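Local coordinates for uncharacterized protein (Mycolicibacterium smegmatis MC2 155, PDB 6T84) that is required for MmpL3-dependent transport of trehalose monomycolate to the mycobacterial cell wall, and for growth and cell elongation, at residues A[11-16]-A[160-165]; A[63-66]-A[72-75]; A[129-134]-A[170-175]. One frame throughout, in Å; residues are numbered along the deposited sequence. Where two conformers were deposited one is given.

Contact 1: A[11-16]-A[160-165]; sequences GRRRKS and AQWDEG. With SO4 (sulfate ion), chain B.
One face of the W162 indole carries the R14 side chain, and the ring's edge meets the R13 backbone; this cation-pi contact packs helix 10-21 against helix 159-175 beside the antiparallel sheet. The nearest CA atoms of the two segments, those of R14 and W162, are 9.1 Å apart, a gap spanned by the long aromatic side chain. R14 CZ lies 4.2 Å from the centroid of the six-membered ring of W162, 22° off the ring normal. The guanidinium does not lie flat on the indole but stands on it, with the planes 86° apart, so its NE and NH2 edge faces the indole; R14 NE comes within 3.4 Å of W162 CZ2. R14 CD also rests over the six-membered ring, a CH-pi contact that adds an apolar part to the grip. Bends at chi2 and chi3 fold the arginine chain over the indole. At the rim, R13 O lies 3.7 Å from W162 CZ3, close to the ring plane, while R13 NH1 lies 4.0 Å from W162 CH2, with guanidinium and indole planes 17° apart. The buried charge of R14 is answered by a salt bridge from NH2 to D66 and a hydrogen bond from NH1 to N51 O, which together fix the rotation of the guanidinium. R13 instead sends NH2 back to R8 O. W17, from the same helix as R14, meets W162 edge-to-face. Near the start of helix 10-21 sits a sulfate, probably from the crystallisation liquor: R12 N donates an almost straight hydrogen bond to sulfate O1 at 2.9 Å.

Contact 2: A[63-66]-A[72-75]; sequences FIFD and TVIA
F65 and V73 face each other as a hydrogen-bonded antiparallel pair, their side chains side by side on the same face of the sheet. From CB, the F65 side chain turns so that CG lies between the backbone N and the carbonyl carbon (chi1 52°), a crowded position that swings the ring over the neighbouring strand. F65 CD2 then passes 4.0 Å from V73 O, which lies under the rim of one ring face. Further out, F65 CE1 comes to 3.6 Å from V73 CB. The tip, CZ, touches the same CB and also V73 CG1; V73 CB lies 4.0 Å from the F65 ring centroid, an off-centre CH-pi contact. Outside the pair, the F65 ring meets W36 nearly parallel and touches L33 and M41. On the other face of the sheet, with I64, D66, T72 and I74, I64 CG1 packs 3.9 Å from I74 CG1, and T72 OG1 donates to D66 OD1 at 2.7 Å, arriving from above the carboxylate plane. That carboxylate is gripped further by a hydrogen bond from N51 to OD2. F65 N to V73 O, V73 N to F65 O and the matching bonds between F63 and A75 complete an antiparallel beta hairpin, strands 60-67 and 71-77, within the large sheet.

Contact 3: A[129-134]-A[170-175]; sequences VTFAHT and RQFNDL
F131 and F172 both place CG trans to the backbone N (chi1 177° and -171°), which sends the two rings out from their helices until they meet rim to rim. Q171 and L175 use the other common setting, with CG beside the backbone N; L175 meets the root of the F131 side chain and Q171 the CE1 side of its rim. The phenyl of F131 inserts among these three residues of helix 159-175 and supplies most of the buried surface. F131 CE2 touches F172 CD1 at 3.6 Å, and F131 CZ reaches F172 CB at 3.8 Å. The ring planes are nearly parallel, 13° apart, with centroids separated by 5.9 Å; neither ring lies over the other's face, so no stack forms. Nearer the root of the side chain, a single methyl, L175 CD1, presses against F131 CG at 3.5 Å and is almost as close to F131 CB and CD2. Along the remaining rim, Q171 OE1 lies in the F131 ring plane, 3.7 Å from F131 CE1, with the amide turned almost upright to the ring. This is probably a mildly favourable approach of a carbonyl oxygen to the ring-edge hydrogens, while Q171 CB also packs on F131 CE1. No hydrogen bond crosses the contact. M142 of strand 141-144 touches both phenylalanines, and M128 packs on F172 and L175. The helix segments run antiparallel, with axes 11.1 Å apart: a widely spaced helix pair bridged by large apolar side chains, helices 126-134 and 159-175 packed beside strand 141-144 of the antiparallel sheet in this mixed helix-and-sheet (alpha+beta) domain.

Overall arrangement
Helix 159-175 is shared by contacts 1 and 3: its early part serves contact 1 and its last turns contact 3, with centres about 21 Å apart. Contact 2, a hairpin of the large antiparallel sheet, is nested within the chain loop closed by contact 1, their centres about 10 Å apart; R14 and D66 join the two directly, and I74 packs under the helix near G165. Contact 3 follows contact 2 along the chain, centres about 18 Å apart, on the opposite side of the chain's centre, while its segments alternate with those of contact 1. One helix thus spans much of the sheet in the probably cytoplasmic part of the N-terminal domain; that whole domain is sufficient for function and for the MmpL3 interaction.

Contact 1: A[11-16]-A[160-165]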
# COMPACT_ATOMS: atom_id res chain seq x y z
N GLY A 11 -7.21 4.03 18.98
CA GLY A 11 -8.12 2.89 18.88
C GLY A 11 -9.57 3.31 18.74
O GLY A 11 -10.31 2.79 17.90
N ARG A 12 -10.01 4.26 19.56
CA ARG A 12 -11.37 4.74 19.47
C ARG A 12 -11.64 5.34 18.10
O ARG A 12 -12.69 5.11 17.51
CB ARG A 12 -11.60 5.80 20.55
CG ARG A 12 -12.94 6.49 20.50
CD ARG A 12 -13.07 7.51 21.63
NE ARG A 12 -13.09 6.87 22.95
CZ ARG A 12 -12.03 6.74 23.74
NH1 ARG A 12 -10.84 7.20 23.37
NH2 ARG A 12 -12.16 6.14 24.92
N ARG A 13 -10.69 6.15 17.61
CA ARG A 13 -10.88 6.80 16.31
C ARG A 13 -10.89 5.78 15.18
O ARG A 13 -11.69 5.91 14.25
CB ARG A 13 -9.80 7.87 16.10
CG ARG A 13 -9.99 9.08 17.01
CD ARG A 13 -8.92 10.21 16.86
NE ARG A 13 -7.53 9.88 17.25
CZ ARG A 13 -6.53 9.65 16.37
NH1 ARG A 13 -6.75 9.69 15.03
NH2 ARG A 13 -5.31 9.40 16.84
N ARG A 14 -10.04 4.75 15.25
CA ARG A 14 -10.03 3.74 14.21
C ARG A 14 -11.33 2.92 14.24
O ARG A 14 -11.88 2.58 13.18
CB ARG A 14 -8.78 2.86 14.36
CG ARG A 14 -8.61 1.79 13.24
CD ARG A 14 -8.18 2.44 11.91
NE ARG A 14 -6.93 3.22 12.02
CZ ARG A 14 -5.67 2.74 11.98
NH1 ARG A 14 -5.43 1.42 11.97
NH2 ARG A 14 -4.64 3.58 12.06
N LYS A 15 -11.85 2.60 15.43
CA LYS A 15 -13.14 1.92 15.54
C LYS A 15 -14.29 2.78 14.98
O LYS A 15 -15.18 2.25 14.30
CB LYS A 15 -13.39 1.54 17.02
CG LYS A 15 -14.31 0.34 17.20
CD LYS A 15 -14.48 -0.01 18.69
CE LYS A 15 -13.16 -0.37 19.37
NZ LYS A 15 -13.38 -1.00 20.71
N SER A 16 -14.30 4.09 15.28
CA SER A 16 -15.32 4.97 14.72
C SER A 16 -15.26 4.99 13.20
O SER A 16 -16.30 4.97 12.52
CB SER A 16 -15.16 6.39 15.28
OG SER A 16 -16.10 7.33 14.70
N ALA A 160 -9.00 11.59 8.31
CA ALA A 160 -9.02 12.15 6.96
C ALA A 160 -7.91 11.53 6.12
O ALA A 160 -8.12 11.24 4.94
CB ALA A 160 -8.87 13.69 7.02
N GLN A 161 -6.74 11.27 6.71
CA GLN A 161 -5.67 10.62 5.97
C GLN A 161 -5.99 9.15 5.68
O GLN A 161 -5.58 8.64 4.63
CB GLN A 161 -4.35 10.75 6.71
CG GLN A 161 -3.82 12.18 6.48
CD GLN A 161 -2.76 12.60 7.46
OE1 GLN A 161 -2.85 12.30 8.64
NE2 GLN A 161 -1.76 13.34 6.97
N TRP A 162 -6.72 8.47 6.57
CA TRP A 162 -7.14 7.10 6.26
C TRP A 162 -8.09 7.10 5.08
O TRP A 162 -7.95 6.28 4.17
CB TRP A 162 -7.79 6.41 7.47
CG TRP A 162 -6.94 6.44 8.72
CD1 TRP A 162 -5.57 6.54 8.78
CD2 TRP A 162 -7.42 6.42 10.07
NE1 TRP A 162 -5.18 6.59 10.11
CE2 TRP A 162 -6.29 6.53 10.92
CE3 TRP A 162 -8.70 6.34 10.65
CZ2 TRP A 162 -6.40 6.59 12.32
CZ3 TRP A 162 -8.81 6.34 12.04
CH2 TRP A 162 -7.66 6.47 12.86
N ASP A 163 -9.05 8.05 5.05
CA ASP A 163 -9.94 8.14 3.89
C ASP A 163 -9.15 8.48 2.62
O ASP A 163 -9.41 7.89 1.56
CB ASP A 163 -10.99 9.21 4.15
CG ASP A 163 -12.17 8.69 4.95
OD1 ASP A 163 -12.31 7.45 5.07
OD2 ASP A 163 -12.97 9.53 5.41
N GLU A 164 -8.19 9.42 2.68
CA GLU A 164 -7.44 9.70 1.48
C GLU A 164 -6.59 8.49 1.09
O GLU A 164 -6.38 8.22 -0.09
CB GLU A 164 -6.55 10.91 1.75
CG GLU A 164 -5.74 11.40 0.52
CD GLU A 164 -6.57 11.67 -0.76
OE1 GLU A 164 -7.78 11.98 -0.70
OE2 GLU A 164 -5.97 11.59 -1.86
N GLY A 165 -6.16 7.69 2.07
CA GLY A 165 -5.39 6.49 1.75
C GLY A 165 -6.21 5.46 1.01
O GLY A 165 -5.70 4.77 0.11
S SO4 B . -8.12 4.53 22.88
O1 SO4 B . -8.43 5.35 21.72
O2 SO4 B . -8.14 3.08 22.63
O3 SO4 B . -6.84 4.92 23.49
O4 SO4 B . -9.12 4.96 23.86

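Contact 2: A[63-66]-A[72-75]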
# COMPACT_ATOMS: atom_id res chain seq x y z
N PHE A 63 -7.80 -4.27 3.88
CA PHE A 63 -7.38 -4.37 5.28
C PHE A 63 -6.57 -3.15 5.66
O PHE A 63 -5.76 -2.68 4.86
CB PHE A 63 -6.52 -5.63 5.49
CG PHE A 63 -7.22 -6.95 5.05
CD1 PHE A 63 -8.61 -7.11 5.06
CD2 PHE A 63 -6.49 -8.01 4.66
CE1 PHE A 63 -9.26 -8.31 4.70
CE2 PHE A 63 -7.10 -9.22 4.31
CZ PHE A 63 -8.49 -9.36 4.33
N ILE A 64 -6.83 -2.58 6.83
CA ILE A 64 -6.12 -1.39 7.31
C ILE A 64 -5.62 -1.73 8.70
O ILE A 64 -6.39 -2.23 9.53
CB ILE A 64 -7.07 -0.18 7.35
CG1 ILE A 64 -7.70 0.02 5.95
CG2 ILE A 64 -6.26 1.08 7.79
CD1 ILE A 64 -9.13 -0.48 5.83
N PHE A 65 -4.34 -1.46 8.96
CA PHE A 65 -3.79 -1.89 10.25
C PHE A 65 -2.54 -1.09 10.55
O PHE A 65 -1.96 -0.44 9.66
CB PHE A 65 -3.50 -3.40 10.28
CG PHE A 65 -2.66 -3.85 9.14
CD1 PHE A 65 -1.26 -3.82 9.23
CD2 PHE A 65 -3.25 -4.26 7.95
CE1 PHE A 65 -0.46 -4.18 8.12
CE2 PHE A 65 -2.46 -4.67 6.86
CZ PHE A 65 -1.06 -4.63 6.95
N ASP A 66 -2.13 -1.11 11.82
CA ASP A 66 -0.90 -0.46 12.25
C ASP A 66 0.16 -1.52 12.50
O ASP A 66 -0.13 -2.60 13.03
CB ASP A 66 -1.12 0.33 13.54
CG ASP A 66 -2.16 1.41 13.40
OD1 ASP A 66 -2.38 1.90 12.28
OD2 ASP A 66 -2.74 1.80 14.44
N THR A 72 1.05 2.81 9.24
CA THR A 72 -0.31 2.34 9.03
C THR A 72 -0.38 1.89 7.57
O THR A 72 0.06 2.62 6.68
CB THR A 72 -1.32 3.47 9.28
OG1 THR A 72 -1.29 3.83 10.69
CG2 THR A 72 -2.77 3.10 8.88
N VAL A 73 -0.84 0.68 7.32
CA VAL A 73 -0.87 0.08 5.99
C VAL A 73 -2.31 -0.14 5.57
O VAL A 73 -3.14 -0.60 6.36
CB VAL A 73 -0.10 -1.26 5.98
CG1 VAL A 73 -0.16 -1.89 4.61
CG2 VAL A 73 1.35 -1.00 6.40
N ILE A 74 -2.60 0.11 4.29
CA ILE A 74 -3.87 -0.25 3.67
C ILE A 74 -3.54 -1.21 2.54
O ILE A 74 -2.71 -0.88 1.67
CB ILE A 74 -4.57 1.01 3.11
CG1 ILE A 74 -4.85 2.00 4.24
CG2 ILE A 74 -5.85 0.64 2.34
CD1 ILE A 74 -5.38 3.40 3.69
N ALA A 75 -4.13 -2.42 2.59
CA ALA A 75 -3.91 -3.45 1.57
C ALA A 75 -5.21 -3.73 0.85
O ALA A 75 -6.21 -4.06 1.49
CB ALA A 75 -3.42 -4.76 2.19

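Contact 3: A[129-134]-A[170-175]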
# COMPACT_ATOMS: atom_id res chain seq x y z
N VAL A 129 2.33 9.46 -14.13
CA VAL A 129 3.10 10.67 -13.81
C VAL A 129 2.24 11.64 -13.02
O VAL A 129 2.67 12.18 -11.99
CB VAL A 129 3.64 11.31 -15.11
CG1 VAL A 129 4.26 12.69 -14.80
CG2 VAL A 129 4.70 10.38 -15.71
N THR A 130 1.01 11.90 -13.49
CA THR A 130 0.16 12.81 -12.73
C THR A 130 -0.05 12.30 -11.31
O THR A 130 0.07 13.06 -10.35
CB THR A 130 -1.17 13.03 -13.46
OG1 THR A 130 -0.88 13.55 -14.77
CG2 THR A 130 -2.11 14.00 -12.72
N PHE A 131 -0.38 11.00 -11.15
CA PHE A 131 -0.60 10.43 -9.82
C PHE A 131 0.61 10.62 -8.90
O PHE A 131 0.46 10.93 -7.71
CB PHE A 131 -0.94 8.95 -10.01
CG PHE A 131 -1.14 8.20 -8.71
CD1 PHE A 131 -2.27 8.41 -7.92
CD2 PHE A 131 -0.19 7.31 -8.28
CE1 PHE A 131 -2.43 7.73 -6.70
CE2 PHE A 131 -0.34 6.62 -7.06
CZ PHE A 131 -1.47 6.83 -6.29
N ALA A 132 1.81 10.34 -9.39
CA ALA A 132 2.99 10.47 -8.53
C ALA A 132 3.17 11.90 -8.02
O ALA A 132 3.73 12.11 -6.94
CB ALA A 132 4.26 10.05 -9.27
N HIS A 133 2.75 12.86 -8.82
CA HIS A 133 2.78 14.26 -8.36
C HIS A 133 1.59 14.64 -7.49
O HIS A 133 1.72 15.54 -6.63
CB HIS A 133 2.79 15.19 -9.61
CG HIS A 133 4.12 15.28 -10.25
ND1 HIS A 133 4.54 14.56 -11.34
CD2 HIS A 133 5.14 16.12 -9.96
CE1 HIS A 133 5.76 14.94 -11.68
NE2 HIS A 133 6.13 15.90 -10.86
N THR A 134 0.40 14.04 -7.69
CA THR A 134 -0.80 14.48 -6.96
C THR A 134 -1.07 13.70 -5.68
O THR A 134 -1.70 14.24 -4.77
CB THR A 134 -2.06 14.42 -7.83
OG1 THR A 134 -2.26 13.11 -8.31
CG2 THR A 134 -1.95 15.32 -9.06
N ARG A 170 -6.75 2.74 -4.11
CA ARG A 170 -7.63 2.42 -5.24
C ARG A 170 -7.07 2.99 -6.54
O ARG A 170 -7.06 2.30 -7.56
CB ARG A 170 -9.05 2.94 -4.97
CG ARG A 170 -9.73 2.34 -3.70
CD ARG A 170 -11.07 3.07 -3.38
NE ARG A 170 -12.04 2.77 -4.43
CZ ARG A 170 -13.30 3.20 -4.40
NH1 ARG A 170 -13.70 3.97 -3.39
NH2 ARG A 170 -14.15 2.86 -5.36
N GLN A 171 -6.61 4.23 -6.51
CA GLN A 171 -6.07 4.83 -7.72
C GLN A 171 -4.80 4.13 -8.17
O GLN A 171 -4.60 3.91 -9.37
CB GLN A 171 -5.80 6.32 -7.42
CG GLN A 171 -7.08 7.16 -7.31
CD GLN A 171 -6.86 8.52 -6.62
OE1 GLN A 171 -5.90 8.69 -5.86
NE2 GLN A 171 -7.80 9.45 -6.80
N PHE A 172 -3.90 3.84 -7.24
CA PHE A 172 -2.67 3.13 -7.60
C PHE A 172 -2.98 1.74 -8.14
O PHE A 172 -2.40 1.30 -9.15
CB PHE A 172 -1.73 3.09 -6.40
CG PHE A 172 -0.35 2.57 -6.69
CD1 PHE A 172 0.43 3.14 -7.69
CD2 PHE A 172 0.20 1.55 -5.93
CE1 PHE A 172 1.73 2.69 -7.92
CE2 PHE A 172 1.48 1.05 -6.17
CZ PHE A 172 2.26 1.63 -7.15
N ASN A 173 -3.90 1.03 -7.51
CA ASN A 173 -4.30 -0.28 -8.01
C ASN A 173 -4.84 -0.19 -9.43
O ASN A 173 -4.50 -1.03 -10.28
CB ASN A 173 -5.36 -0.82 -7.04
CG ASN A 173 -5.77 -2.22 -7.41
OD1 ASN A 173 -4.95 -3.14 -7.41
ND2 ASN A 173 -7.03 -2.37 -7.77
N ASP A 174 -5.66 0.82 -9.71
CA ASP A 174 -6.19 0.99 -11.07
C ASP A 174 -5.04 1.17 -12.07
O ASP A 174 -5.07 0.59 -13.16
CB ASP A 174 -7.13 2.21 -11.14
CG ASP A 174 -8.52 1.92 -10.56
OD1 ASP A 174 -8.82 0.73 -10.30
OD2 ASP A 174 -9.30 2.89 -10.37
N LEU A 175 -4.02 1.93 -11.70
CA LEU A 175 -2.92 2.19 -12.62
C LEU A 175 -2.09 0.94 -12.86
O LEU A 175 -1.49 0.81 -13.94
CB LEU A 175 -2.05 3.32 -12.06
CG LEU A 175 -2.67 4.72 -12.00
CD1 LEU A 175 -1.91 5.61 -11.01
CD2 LEU A 175 -2.59 5.35 -13.40